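Local coordinates for protein sulfotransferase (Mycobacterium tuberculosis, PDB 2ZQ5) that probably transfers a sulfo group from the nucleotide donor PAPS to an acceptor substrate, at residues Lys22-Asp27 with Ala71-Gln76; Pro93-Gly98 with Ala244-Ala249; Val100-Thr105 with Glu259-Ser264; Ala148-His153 with Phe165-Glu170. All coordinates share one frame; numbering follows the deposited sequence.

From the N terminus, contact 1 comes first: it closes a loop of mostly helical chain by laying the end of helix 13-24 against helix 55-81, away from the sheet. The chain then enters strand 94-97, where contact 2 opens, and contact 3 starts a few residues later. These two cross, because 93-98 and 100-105 return to 244-249 and 259-264 in the same order, and they touch where Thr-97 and Gly-98 meet Thr-104. Together they join the central strand and the loop that follows to the chain either side of strand 250-255. Contact 4, a short closure between helix 141-156 and the following loop, falls within the long span that both bridge.

Contact 1 (Lys22-Asp27 with Ala71-Gln76); sequences KLVGLD and ARLLSQ
Leu-26 and Leu-73 carry most of this contact, with Val-24 and Leu-74 completing it, and no hydrogen bond runs between 22-27 and 71-76. Among the apolar pairs, CB of Leu-26 lies 4.1 Å from CB of Leu-73. The outer methyl CD1 of Leu-26 reaches further along helix 55-81 and meets CD2 of Leu-74, also at 4.1 Å. Val-24 adds one branch: its CG2 approaches CD1 of Leu-73 at 4.0 Å, the two side chains meeting at a slant. In Leu-73, chi1 (-73°) sets CG anti to the carbonyl carbon, on the side of the turn, and the methyls divide the work: CD1 meets Val-24 and Leu-26, CD2 the backbone of Leu-26 and Asp-27.

The contact packs the C-terminal end of one helix, and the turn after it, on the flank of another. Helix 13-24 stops at Val-24, Gly-25 breaks away with positive phi (82°), and the chain then drops Leu-26 onto helix 55-81, part of the helical N-terminal region that precedes the sulfotransferase sheet.

The remaining contacts pair methyls with backbone. CD1 of Leu-73 sits 3.5 Å from the carbonyl oxygen of Leu-26, an apolar neighbour for an oxygen whose hydrogen bond comes from Thr-21 OG1. In return, CD1 of Leu-26 lies 3.7 Å from the carbonyl oxygen of Leu-73. CD2 of Leu-73 comes within 3.9 Å of the carbonyl carbon of Asp-27. Behind the contact, Leu-73 also packs on Ala-20 and Phe-29, and Val-24 on Val-70 of helix 55-81.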
loop_
_atom_site.group_PDB
_atom_site.type_symbol
_atom_site.label_atom_id
_atom_site.label_comp_id
_atom_site.label_asym_id
_atom_site.label_seq_id
_atom_site.Cartn_x
_atom_site.Cartn_y
_atom_site.Cartn_z
ATOM N N LYS A 22 -5.107 -11.722 22.019
ATOM C CA LYS A 22 -5.764 -13.011 22.185
ATOM C C LYS A 22 -5.382 -13.962 21.055
ATOM O O LYS A 22 -5.193 -15.158 21.275
ATOM C CB LYS A 22 -7.282 -12.825 22.219
ATOM C CG LYS A 22 -8.072 -14.110 22.419
ATOM C CD LYS A 22 -9.565 -13.834 22.361
ATOM C CE LYS A 22 -10.382 -15.107 22.497
ATOM N NZ LYS A 22 -11.839 -14.830 22.352
ATOM N N LEU A 23 -5.248 -13.421 19.849
ATOM C CA LEU A 23 -4.912 -14.230 18.686
ATOM C C LEU A 23 -3.488 -14.793 18.664
ATOM O O LEU A 23 -3.298 -15.985 18.430
ATOM C CB LEU A 23 -5.165 -13.427 17.405
ATOM C CG LEU A 23 -5.005 -14.178 16.083
ATOM C CD1 LEU A 23 -6.026 -15.305 16.002
ATOM C CD2 LEU A 23 -5.193 -13.211 14.922
ATOM N N VAL A 24 -2.490 -13.948 18.911
ATOM C CA VAL A 24 -1.102 -14.407 18.870
ATOM C C VAL A 24 -0.396 -14.538 20.217
ATOM O O VAL A 24 0.690 -15.115 20.293
ATOM C CB VAL A 24 -0.247 -13.506 17.951
ATOM C CG1 VAL A 24 -0.713 -13.652 16.507
ATOM C CG2 VAL A 24 -0.345 -12.054 18.394
ATOM N N GLY A 25 -0.999 -14.003 21.273
ATOM C CA GLY A 25 -0.395 -14.110 22.591
ATOM C C GLY A 25 0.680 -13.087 22.902
ATOM O O GLY A 25 1.322 -13.158 23.950
ATOM N N LEU A 26 0.887 -12.137 21.996
ATOM C CA LEU A 26 1.883 -11.089 22.194
ATOM C C LEU A 26 1.194 -9.847 22.755
ATOM O O LEU A 26 0.033 -9.581 22.429
ATOM C CB LEU A 26 2.551 -10.745 20.861
ATOM C CG LEU A 26 3.257 -11.885 20.130
ATOM C CD1 LEU A 26 3.720 -11.400 18.765
ATOM C CD2 LEU A 26 4.437 -12.373 20.960
ATOM N N ASP A 27 1.892 -9.087 23.594
ATOM C CA ASP A 27 1.296 -7.886 24.165
ATOM C C ASP A 27 2.179 -6.640 24.154
ATOM O O ASP A 27 1.808 -5.620 24.730
ATOM C CB ASP A 27 0.815 -8.150 25.596
ATOM C CG ASP A 27 1.901 -8.718 26.479
ATOM O OD1 ASP A 27 3.049 -8.240 26.395
ATOM O OD2 ASP A 27 1.601 -9.639 27.268
ATOM N N ALA A 71 -0.102 -7.414 13.171
ATOM C CA ALA A 71 1.104 -7.204 12.375
ATOM C C ALA A 71 2.082 -6.338 13.167
ATOM O O ALA A 71 3.296 -6.570 13.149
ATOM C CB ALA A 71 0.749 -6.525 11.044
ATOM N N ARG A 72 1.546 -5.334 13.855
ATOM C CA ARG A 72 2.362 -4.444 14.669
ATOM C C ARG A 72 3.082 -5.278 15.735
ATOM O O ARG A 72 4.287 -5.129 15.949
ATOM C CB ARG A 72 1.480 -3.385 15.338
ATOM C CG ARG A 72 2.269 -2.307 16.053
ATOM C CD ARG A 72 1.371 -1.345 16.831
ATOM N NE ARG A 72 2.191 -0.346 17.509
ATOM C CZ ARG A 72 2.679 0.747 16.929
ATOM N NH1 ARG A 72 2.415 1.007 15.654
ATOM N NH2 ARG A 72 3.476 1.556 17.613
ATOM N N LEU A 73 2.337 -6.162 16.393
ATOM C CA LEU A 73 2.901 -7.032 17.424
ATOM C C LEU A 73 3.986 -7.944 16.861
ATOM O O LEU A 73 5.018 -8.150 17.498
ATOM C CB LEU A 73 1.805 -7.893 18.056
ATOM C CG LEU A 73 0.812 -7.206 18.997
ATOM C CD1 LEU A 73 -0.366 -8.133 19.260
ATOM C CD2 LEU A 73 1.509 -6.823 20.299
ATOM N N LEU A 74 3.749 -8.497 15.673
ATOM C CA LEU A 74 4.718 -9.390 15.046
ATOM C C LEU A 74 6.021 -8.667 14.724
ATOM O O LEU A 74 7.102 -9.217 14.926
ATOM C CB LEU A 74 4.138 -10.011 13.769
ATOM C CG LEU A 74 2.975 -10.994 13.969
ATOM C CD1 LEU A 74 2.392 -11.385 12.618
ATOM C CD2 LEU A 74 3.458 -12.228 14.719
ATOM N N SER A 75 5.926 -7.438 14.227
ATOM C CA SER A 75 7.130 -6.670 13.912
ATOM C C SER A 75 7.909 -6.333 15.180
ATOM O O SER A 75 9.133 -6.454 15.213
ATOM C CB SER A 75 6.774 -5.375 13.172
ATOM O OG SER A 75 6.526 -5.618 11.798
ATOM N N GLN A 76 7.201 -5.909 16.223
ATOM C CA GLN A 76 7.845 -5.558 17.487
ATOM C C GLN A 76 8.629 -6.755 18.025
ATOM O O GLN A 76 9.773 -6.618 18.469
ATOM C CB GLN A 76 6.799 -5.114 18.511
ATOM C CG GLN A 76 7.386 -4.604 19.820
ATOM C CD GLN A 76 8.388 -3.488 19.608
ATOM O OE1 GLN A 76 8.106 -2.508 18.920
ATOM N NE2 GLN A 76 9.571 -3.633 20.198
#

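Contact 2 (Pro93-Gly98 with Ala244-Ala249); sequences PIFVTG and ATYPDA
Tyr-246, the first residue to leave helical geometry after helix 239-245, sets its ring against Pro-93 and Phe-95. With CG anti to the carbonyl carbon (chi1 -54°) the ring is carried to the strand, and chi2 (-81°) turns one face to Phe-95. There CZ of Phe-95 stands 3.4 Å from CE2 of Tyr-246, above the ring plane but displaced toward its rim. The two rings are oblique, with centroids 5.0 Å apart and planes at 51°. On the opposite face of the tyrosine lies the CG2 methyl of Thr-245, and CG of Pro-93 touches the ring at CD1, 3.9 Å away. The hydroxyl beyond is hydrogen-bonded to His-212.

A type I turn runs from Tyr-246 to Ala-249, closed by Ala-249 N to Tyr-246 O at 3.0 Å. Within it, OD1 of Asp-248 comes to 3.7 Å from CD of Pro-93, while OD2 takes the backbone N-H of Arg-92. Ala-249 finishes the turn beside the strand: its CB rests 4.0 Å from CD2 of Phe-95, and its CA makes a CA-H...O contact of 3.6 Å with the Pro-93 oxygen.

This is a helix-to-strand junction of an alpha/beta fold with a parallel sheet. Strand 250-255 starts directly after Ala-249 and runs alongside strand 94-97, Phe-95 bonding through its backbone to Leu-250 and Val-252; strand 227-231 flanks the other side, and helix 206-219 packs against Tyr-246.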
loop_
_atom_site.group_PDB
_atom_site.type_symbol
_atom_site.label_atom_id
_atom_site.label_comp_id
_atom_site.label_asym_id
_atom_site.label_seq_id
_atom_site.Cartn_x
_atom_site.Cartn_y
_atom_site.Cartn_z
ATOM N N PRO A 93 16.870 3.164 -2.518
ATOM C CA PRO A 93 15.702 2.320 -2.790
ATOM C C PRO A 93 14.837 2.965 -3.866
ATOM O O PRO A 93 14.860 4.187 -4.036
ATOM C CB PRO A 93 14.991 2.275 -1.439
ATOM C CG PRO A 93 15.316 3.636 -0.852
ATOM C CD PRO A 93 16.793 3.752 -1.169
ATOM N N ILE A 94 14.089 2.144 -4.595
ATOM C CA ILE A 94 13.192 2.644 -5.630
ATOM C C ILE A 94 11.760 2.595 -5.113
ATOM O O ILE A 94 11.311 1.570 -4.591
ATOM C CB ILE A 94 13.274 1.797 -6.918
ATOM C CG1 ILE A 94 14.661 1.942 -7.546
ATOM C CG2 ILE A 94 12.192 2.234 -7.902
ATOM C CD1 ILE A 94 14.874 1.076 -8.772
ATOM N N PHE A 95 11.059 3.717 -5.249
ATOM C CA PHE A 95 9.667 3.829 -4.829
ATOM C C PHE A 95 8.788 4.122 -6.034
ATOM O O PHE A 95 9.003 5.108 -6.743
ATOM C CB PHE A 95 9.506 4.962 -3.815
ATOM C CG PHE A 95 9.980 4.616 -2.433
ATOM C CD1 PHE A 95 9.078 4.178 -1.470
ATOM C CD2 PHE A 95 11.324 4.729 -2.090
ATOM C CE1 PHE A 95 9.509 3.857 -0.180
ATOM C CE2 PHE A 95 11.763 4.411 -0.802
ATOM C CZ PHE A 95 10.854 3.975 0.151
ATOM N N VAL A 96 7.810 3.257 -6.271
ATOM C CA VAL A 96 6.875 3.446 -7.368
ATOM C C VAL A 96 5.565 3.941 -6.773
ATOM O O VAL A 96 5.121 3.453 -5.734
ATOM C CB VAL A 96 6.591 2.121 -8.116
ATOM C CG1 VAL A 96 5.548 2.347 -9.210
ATOM C CG2 VAL A 96 7.875 1.571 -8.714
ATOM N N THR A 97 4.947 4.922 -7.416
ATOM C CA THR A 97 3.678 5.417 -6.919
ATOM C C THR A 97 2.844 5.969 -8.064
ATOM O O THR A 97 3.342 6.161 -9.180
ATOM C CB THR A 97 3.876 6.481 -5.803
ATOM O OG1 THR A 97 2.629 6.704 -5.136
ATOM C CG2 THR A 97 4.386 7.794 -6.375
ATOM N N GLY A 98 1.570 6.200 -7.778
ATOM C CA GLY A 98 0.640 6.694 -8.773
ATOM C C GLY A 98 -0.713 6.093 -8.456
ATOM O O GLY A 98 -0.834 5.292 -7.530
ATOM N N ALA A 244 12.653 12.233 3.894
ATOM C CA ALA A 244 13.318 12.427 5.180
ATOM C C ALA A 244 13.865 11.090 5.681
ATOM O O ALA A 244 14.936 11.026 6.289
ATOM C CB ALA A 244 12.342 13.007 6.199
ATOM N N THR A 245 13.120 10.023 5.410
ATOM C CA THR A 245 13.495 8.679 5.836
ATOM C C THR A 245 14.485 8.009 4.884
ATOM O O THR A 245 15.359 7.251 5.314
ATOM C CB THR A 245 12.234 7.802 5.953
ATOM O OG1 THR A 245 11.289 8.450 6.812
ATOM C CG2 THR A 245 12.575 6.437 6.529
ATOM N N TYR A 246 14.339 8.298 3.596
ATOM C CA TYR A 246 15.190 7.735 2.550
ATOM C C TYR A 246 15.668 8.899 1.680
ATOM O O TYR A 246 15.182 9.093 0.565
ATOM C CB TYR A 246 14.375 6.763 1.694
ATOM C CG TYR A 246 13.662 5.670 2.463
ATOM C CD1 TYR A 246 14.337 4.520 2.868
ATOM C CD2 TYR A 246 12.299 5.767 2.749
ATOM C CE1 TYR A 246 13.673 3.486 3.531
ATOM C CE2 TYR A 246 11.625 4.738 3.414
ATOM C CZ TYR A 246 12.317 3.599 3.798
ATOM O OH TYR A 246 11.659 2.562 4.425
ATOM N N PRO A 247 16.638 9.683 2.174
ATOM C CA PRO A 247 17.178 10.840 1.449
ATOM C C PRO A 247 17.654 10.599 0.019
ATOM O O PRO A 247 17.577 11.497 -0.824
ATOM C CB PRO A 247 18.312 11.314 2.358
ATOM C CG PRO A 247 17.844 10.911 3.723
ATOM C CD PRO A 247 17.301 9.527 3.481
ATOM N N ASP A 248 18.144 9.393 -0.246
ATOM C CA ASP A 248 18.656 9.030 -1.565
ATOM C C ASP A 248 17.672 8.214 -2.402
ATOM O O ASP A 248 18.070 7.550 -3.358
ATOM C CB ASP A 248 19.952 8.234 -1.399
ATOM C CG ASP A 248 19.748 6.950 -0.606
ATOM O OD1 ASP A 248 18.628 6.739 -0.086
ATOM O OD2 ASP A 248 20.707 6.155 -0.495
ATOM N N ALA A 249 16.392 8.272 -2.054
ATOM C CA ALA A 249 15.380 7.509 -2.777
ATOM C C ALA A 249 15.245 7.863 -4.253
ATOM O O ALA A 249 15.478 9.003 -4.665
ATOM C CB ALA A 249 14.023 7.665 -2.095
#

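Contact 3 (Val100-Thr105 with Glu259-Ser264); sequences VRTGTT and ETIMAS
Arg-101 and Ile-261 meet close to their backbones, where CB of Arg-101 touches the CG2 methyl of Ile-261 at 3.9 Å. That same methyl lies 3.7 Å from the carbonyl oxygen of Arg-101, which is hydrogen-bonded to Arg-256 NH1. The other branch of the isoleucine works separately. With CG1 placed between the backbone N and the carbonyl carbon (chi1 56°), CD1 is carried over to Thr-102, whose CG2 it meets at 3.6 Å, the side chains crossing at about a right angle. CD1 also comes to 3.7 Å from the Val-100 oxygen. One isoleucine therefore spans three consecutive residues of the loop.

That loop follows strand 94-97 and precedes helix 104-111, with Gly-103 at the N-cap. Its position and the sequence VRTGTT are consistent with the phosphosulfate-binding loop of PAPS-dependent sulfotransferases, which resembles the P-loop of nucleotide-binding kinases. Lys-231 NZ bonds to the hydroxyls of both Thr-104 and Thr-105 at the start of that helix. Segment 259-264 follows strand 250-255 into helix 262-272, and the spacing of Arg-256 and Ser-264 is consistent with the arginine and serine that grip the 3'-phosphate in PAPS-dependent enzymes.

Beyond its CB, Arg-101 bends at chi2 (-59°), and its far end passes the Ser-264 hydroxyl. NE approaches OG of Ser-264 to 3.3 Å, but the angle is too poor for a hydrogen bond, and the hydroxyl lies oblique to the guanidinium. CD of Arg-101 lies 3.7 Å from the same OG. The polar end of Thr-102 turns elsewhere: OG1 bonds to Leu-99 O and to the hydroxyl of Thr-254.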
loop_
_atom_site.group_PDB
_atom_site.type_symbol
_atom_site.label_atom_id
_atom_site.label_comp_id
_atom_site.label_asym_id
_atom_site.label_seq_id
_atom_site.Cartn_x
_atom_site.Cartn_y
_atom_site.Cartn_z
ATOM N N VAL A 100 -4.232 3.833 -8.946
ATOM C CA VAL A 100 -4.476 2.472 -9.381
ATOM C C VAL A 100 -4.903 2.638 -10.841
ATOM O O VAL A 100 -5.432 3.688 -11.217
ATOM C CB VAL A 100 -5.609 1.810 -8.561
ATOM C CG1 VAL A 100 -6.900 2.582 -8.736
ATOM C CG2 VAL A 100 -5.787 0.363 -8.993
ATOM N N ARG A 101 -4.647 1.622 -11.657
ATOM C CA ARG A 101 -4.989 1.637 -13.079
ATOM C C ARG A 101 -4.052 2.502 -13.927
ATOM O O ARG A 101 -4.409 2.896 -15.039
ATOM C CB ARG A 101 -6.436 2.113 -13.288
ATOM C CG ARG A 101 -7.490 1.337 -12.513
ATOM C CD ARG A 101 -7.497 -0.141 -12.860
ATOM N NE ARG A 101 -8.584 -0.837 -12.175
ATOM C CZ ARG A 101 -8.695 -2.158 -12.086
ATOM N NH1 ARG A 101 -7.780 -2.944 -12.638
ATOM N NH2 ARG A 101 -9.724 -2.695 -11.444
ATOM N N THR A 102 -2.860 2.804 -13.412
ATOM C CA THR A 102 -1.898 3.608 -14.171
ATOM C C THR A 102 -0.603 2.851 -14.460
ATOM O O THR A 102 0.355 3.425 -14.980
ATOM C CB THR A 102 -1.531 4.929 -13.449
ATOM O OG1 THR A 102 -0.861 4.641 -12.213
ATOM C CG2 THR A 102 -2.777 5.747 -13.172
ATOM N N GLY A 103 -0.577 1.568 -14.111
ATOM C CA GLY A 103 0.600 0.758 -14.372
ATOM C C GLY A 103 1.571 0.550 -13.223
ATOM O O GLY A 103 2.652 -0.001 -13.429
ATOM N N THR A 104 1.204 0.964 -12.018
ATOM C CA THR A 104 2.112 0.794 -10.883
ATOM C C THR A 104 2.410 -0.674 -10.592
ATOM O O THR A 104 3.539 -1.024 -10.251
ATOM C CB THR A 104 1.564 1.443 -9.591
ATOM O OG1 THR A 104 0.328 0.822 -9.222
ATOM C CG2 THR A 104 1.366 2.941 -9.786
ATOM N N THR A 105 1.407 -1.536 -10.725
ATOM C CA THR A 105 1.609 -2.958 -10.465
ATOM C C THR A 105 2.578 -3.576 -11.462
ATOM O O THR A 105 3.480 -4.318 -11.080
ATOM C CB THR A 105 0.280 -3.730 -10.515
ATOM O OG1 THR A 105 -0.609 -3.200 -9.525
ATOM C CG2 THR A 105 0.511 -5.211 -10.236
ATOM N N GLU A 259 -9.400 11.127 -16.220
ATOM C CA GLU A 259 -10.763 10.987 -16.715
ATOM C C GLU A 259 -10.970 9.648 -17.428
ATOM O O GLU A 259 -12.106 9.209 -17.606
ATOM C CB GLU A 259 -11.134 12.146 -17.658
ATOM C CG GLU A 259 -10.381 12.162 -18.981
ATOM C CD GLU A 259 -9.096 12.965 -18.923
ATOM O OE1 GLU A 259 -8.505 13.083 -17.831
ATOM O OE2 GLU A 259 -8.667 13.473 -19.981
ATOM N N THR A 260 -9.879 8.993 -17.823
ATOM C CA THR A 260 -9.986 7.708 -18.510
ATOM C C THR A 260 -9.969 6.511 -17.562
ATOM O O THR A 260 -10.155 5.376 -17.999
ATOM C CB THR A 260 -8.856 7.506 -19.553
ATOM O OG1 THR A 260 -7.593 7.384 -18.889
ATOM C CG2 THR A 260 -8.808 8.678 -20.516
ATOM N N ILE A 261 -9.749 6.756 -16.273
ATOM C CA ILE A 261 -9.715 5.665 -15.300
ATOM C C ILE A 261 -10.583 5.865 -14.055
ATOM O O ILE A 261 -10.787 4.921 -13.291
ATOM C CB ILE A 261 -8.265 5.369 -14.820
ATOM C CG1 ILE A 261 -7.621 6.642 -14.256
ATOM C CG2 ILE A 261 -7.438 4.803 -15.966
ATOM C CD1 ILE A 261 -6.285 6.395 -13.574
ATOM N N MET A 262 -11.098 7.075 -13.847
ATOM C CA MET A 262 -11.916 7.351 -12.665
ATOM C C MET A 262 -13.089 6.383 -12.502
ATOM O O MET A 262 -13.336 5.886 -11.401
ATOM C CB MET A 262 -12.424 8.798 -12.690
ATOM C CG MET A 262 -13.251 9.207 -11.461
ATOM S SD MET A 262 -12.480 8.906 -9.832
ATOM C CE MET A 262 -11.237 10.174 -9.793
ATOM N N ALA A 263 -13.813 6.099 -13.581
ATOM C CA ALA A 263 -14.938 5.173 -13.468
ATOM C C ALA A 263 -14.453 3.792 -13.031
ATOM O O ALA A 263 -15.058 3.158 -12.167
ATOM C CB ALA A 263 -15.683 5.074 -14.797
ATOM N N SER A 264 -13.351 3.341 -13.626
ATOM C CA SER A 264 -12.775 2.038 -13.307
ATOM C C SER A 264 -12.335 1.989 -11.847
ATOM O O SER A 264 -12.522 0.980 -11.164
ATOM C CB SER A 264 -11.577 1.762 -14.219
ATOM O OG SER A 264 -10.983 0.508 -13.925
#

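Contact 4 (Ala148-His153 with Phe165-Glu170); sequences ADFTQH and FMAAYE. Unlike the reference sequence in segment 148-153: Asp-149 (reference Gln).
Phe-150 lays one face of its ring on the backbone of Met-166 and Ala-167. CA of Ala-167 stands almost on the ring normal, 3.9 Å from the centroid and 11° off it, a CH-pi contact over the middle of the face. Over the rim of the same face passes the Met-166 carbonyl, whose oxygen is 3.4 Å from CD1 of Phe-150. CB of Phe-165 approaches differently, in the ring plane at the edge, 3.8 Å from CD1 of Phe-150. Carrying CG anti to the backbone N (chi1 172°) swings the Phe-150 ring off the helix, where its face meets the loop backbone.

The chain doubles back after helix 141-156, and the irregular 165-170 packs on that helix near the protein surface. A type I turn from Ala-167 to Glu-170 shapes the far end. Here the N-H of Ala-167 is bound by OE1 of Glu-170 at 2.7 Å through its anti lone pair, a bond that helps hold the peptide facing the Phe-150 ring.

One helical turn on, His-153 and Phe-165 form an aromatic pair. CE1 of Phe-165 sits over the centre of the imidazole, 3.2 Å from NE2 of His-153, which is tight. The rings are oblique, with planes at 37° and centroids 4.0 Å apart. At the other end of the contact, Met-166 and Ala-168 pack onto Met-122 of helix 122-126.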
loop_
_atom_site.group_PDB
_atom_site.type_symbol
_atom_site.label_atom_id
_atom_site.label_comp_id
_atom_site.label_asym_id
_atom_site.label_seq_id
_atom_site.Cartn_x
_atom_site.Cartn_y
_atom_site.Cartn_z
ATOM N N ALA A 148 -1.630 -21.592 2.263
ATOM C CA ALA A 148 -2.820 -22.426 2.370
ATOM C C ALA A 148 -4.074 -21.564 2.466
ATOM O O ALA A 148 -5.093 -21.871 1.846
ATOM C CB ALA A 148 -2.716 -23.338 3.589
ATOM N N ASP A 149 -3.997 -20.490 3.246
ATOM C CA ASP A 149 -5.131 -19.587 3.410
ATOM C C ASP A 149 -5.565 -19.016 2.064
ATOM O O ASP A 149 -6.755 -18.988 1.748
ATOM C CB ASP A 149 -4.775 -18.437 4.357
ATOM C CG ASP A 149 -4.636 -18.886 5.799
ATOM O OD1 ASP A 149 -3.734 -19.695 6.092
ATOM O OD2 ASP A 149 -5.435 -18.427 6.642
ATOM N N PHE A 150 -4.594 -18.560 1.276
ATOM C CA PHE A 150 -4.877 -17.992 -0.039
ATOM C C PHE A 150 -5.582 -19.001 -0.939
ATOM O O PHE A 150 -6.716 -18.779 -1.364
ATOM C CB PHE A 150 -3.583 -17.537 -0.718
ATOM C CG PHE A 150 -3.767 -17.113 -2.150
ATOM C CD1 PHE A 150 -4.518 -15.985 -2.467
ATOM C CD2 PHE A 150 -3.208 -17.856 -3.186
ATOM C CE1 PHE A 150 -4.711 -15.603 -3.795
ATOM C CE2 PHE A 150 -3.393 -17.484 -4.516
ATOM C CZ PHE A 150 -4.146 -16.354 -4.821
ATOM N N THR A 151 -4.899 -20.102 -1.232
ATOM C CA THR A 151 -5.452 -21.148 -2.083
ATOM C C THR A 151 -6.855 -21.525 -1.620
ATOM O O THR A 151 -7.721 -21.856 -2.432
ATOM C CB THR A 151 -4.567 -22.410 -2.059
ATOM O OG1 THR A 151 -3.232 -22.067 -2.450
ATOM C CG2 THR A 151 -5.112 -23.462 -3.015
ATOM N N GLN A 152 -7.070 -21.469 -0.310
ATOM C CA GLN A 152 -8.364 -21.799 0.275
ATOM C C GLN A 152 -9.413 -20.753 -0.084
ATOM O O GLN A 152 -10.360 -21.038 -0.820
ATOM C CB GLN A 152 -8.238 -21.904 1.799
ATOM C CG GLN A 152 -9.540 -22.230 2.517
ATOM C CD GLN A 152 -10.145 -23.542 2.057
ATOM O OE1 GLN A 152 -9.516 -24.597 2.151
ATOM N NE2 GLN A 152 -11.375 -23.483 1.560
ATOM N N HIS A 153 -9.237 -19.541 0.434
ATOM C CA HIS A 153 -10.171 -18.449 0.178
ATOM C C HIS A 153 -10.389 -18.247 -1.320
ATOM O O HIS A 153 -11.459 -17.813 -1.746
ATOM C CB HIS A 153 -9.654 -17.156 0.812
ATOM C CG HIS A 153 -10.645 -16.035 0.793
ATOM N ND1 HIS A 153 -11.077 -15.442 -0.374
ATOM C CD2 HIS A 153 -11.300 -15.408 1.799
ATOM C CE1 HIS A 153 -11.955 -14.498 -0.086
ATOM N NE2 HIS A 153 -12.108 -14.457 1.225
ATOM N N PHE A 165 -7.516 -11.424 -2.212
ATOM C CA PHE A 165 -6.222 -11.767 -1.650
ATOM C C PHE A 165 -5.158 -11.845 -2.731
ATOM O O PHE A 165 -5.453 -11.734 -3.920
ATOM C CB PHE A 165 -6.317 -13.092 -0.888
ATOM C CG PHE A 165 -7.242 -13.040 0.297
ATOM C CD1 PHE A 165 -8.595 -12.768 0.125
ATOM C CD2 PHE A 165 -6.758 -13.230 1.588
ATOM C CE1 PHE A 165 -9.455 -12.686 1.219
ATOM C CE2 PHE A 165 -7.610 -13.150 2.688
ATOM C CZ PHE A 165 -8.961 -12.875 2.502
ATOM N N MET A 166 -3.917 -12.034 -2.305
ATOM C CA MET A 166 -2.787 -12.105 -3.218
ATOM C C MET A 166 -1.974 -13.364 -2.937
ATOM O O MET A 166 -1.982 -13.874 -1.815
ATOM C CB MET A 166 -1.920 -10.859 -3.025
ATOM C CG MET A 166 -0.652 -10.804 -3.848
ATOM S SD MET A 166 0.296 -9.321 -3.443
ATOM C CE MET A 166 -0.314 -8.179 -4.679
ATOM N N ALA A 167 -1.281 -13.872 -3.952
ATOM C CA ALA A 167 -0.456 -15.062 -3.771
ATOM C C ALA A 167 0.624 -14.724 -2.749
ATOM O O ALA A 167 1.157 -13.616 -2.749
ATOM C CB ALA A 167 0.179 -15.475 -5.092
ATOM N N ALA A 168 0.943 -15.683 -1.886
ATOM C CA ALA A 168 1.940 -15.486 -0.838
ATOM C C ALA A 168 3.301 -15.007 -1.331
ATOM O O ALA A 168 4.013 -14.307 -0.612
ATOM C CB ALA A 168 2.107 -16.777 -0.036
ATOM N N TYR A 169 3.663 -15.369 -2.556
ATOM C CA TYR A 169 4.960 -14.988 -3.107
ATOM C C TYR A 169 4.958 -13.697 -3.924
ATOM O O TYR A 169 6.016 -13.214 -4.324
ATOM C CB TYR A 169 5.497 -16.134 -3.966
ATOM C CG TYR A 169 4.570 -16.510 -5.096
ATOM C CD1 TYR A 169 4.532 -15.760 -6.271
ATOM C CD2 TYR A 169 3.700 -17.594 -4.975
ATOM C CE1 TYR A 169 3.650 -16.079 -7.299
ATOM C CE2 TYR A 169 2.813 -17.920 -5.997
ATOM C CZ TYR A 169 2.795 -17.159 -7.154
ATOM O OH TYR A 169 1.923 -17.481 -8.170
ATOM N N GLU A 170 3.777 -13.143 -4.172
ATOM C CA GLU A 170 3.665 -11.912 -4.952
ATOM C C GLU A 170 4.090 -10.689 -4.148
ATOM O O GLU A 170 4.040 -10.696 -2.921
ATOM C CB GLU A 170 2.229 -11.719 -5.437
ATOM C CG GLU A 170 1.803 -12.655 -6.555
ATOM C CD GLU A 170 0.394 -12.366 -7.041
ATOM O OE1 GLU A 170 -0.570 -12.660 -6.303
ATOM O OE2 GLU A 170 0.251 -11.831 -8.160
#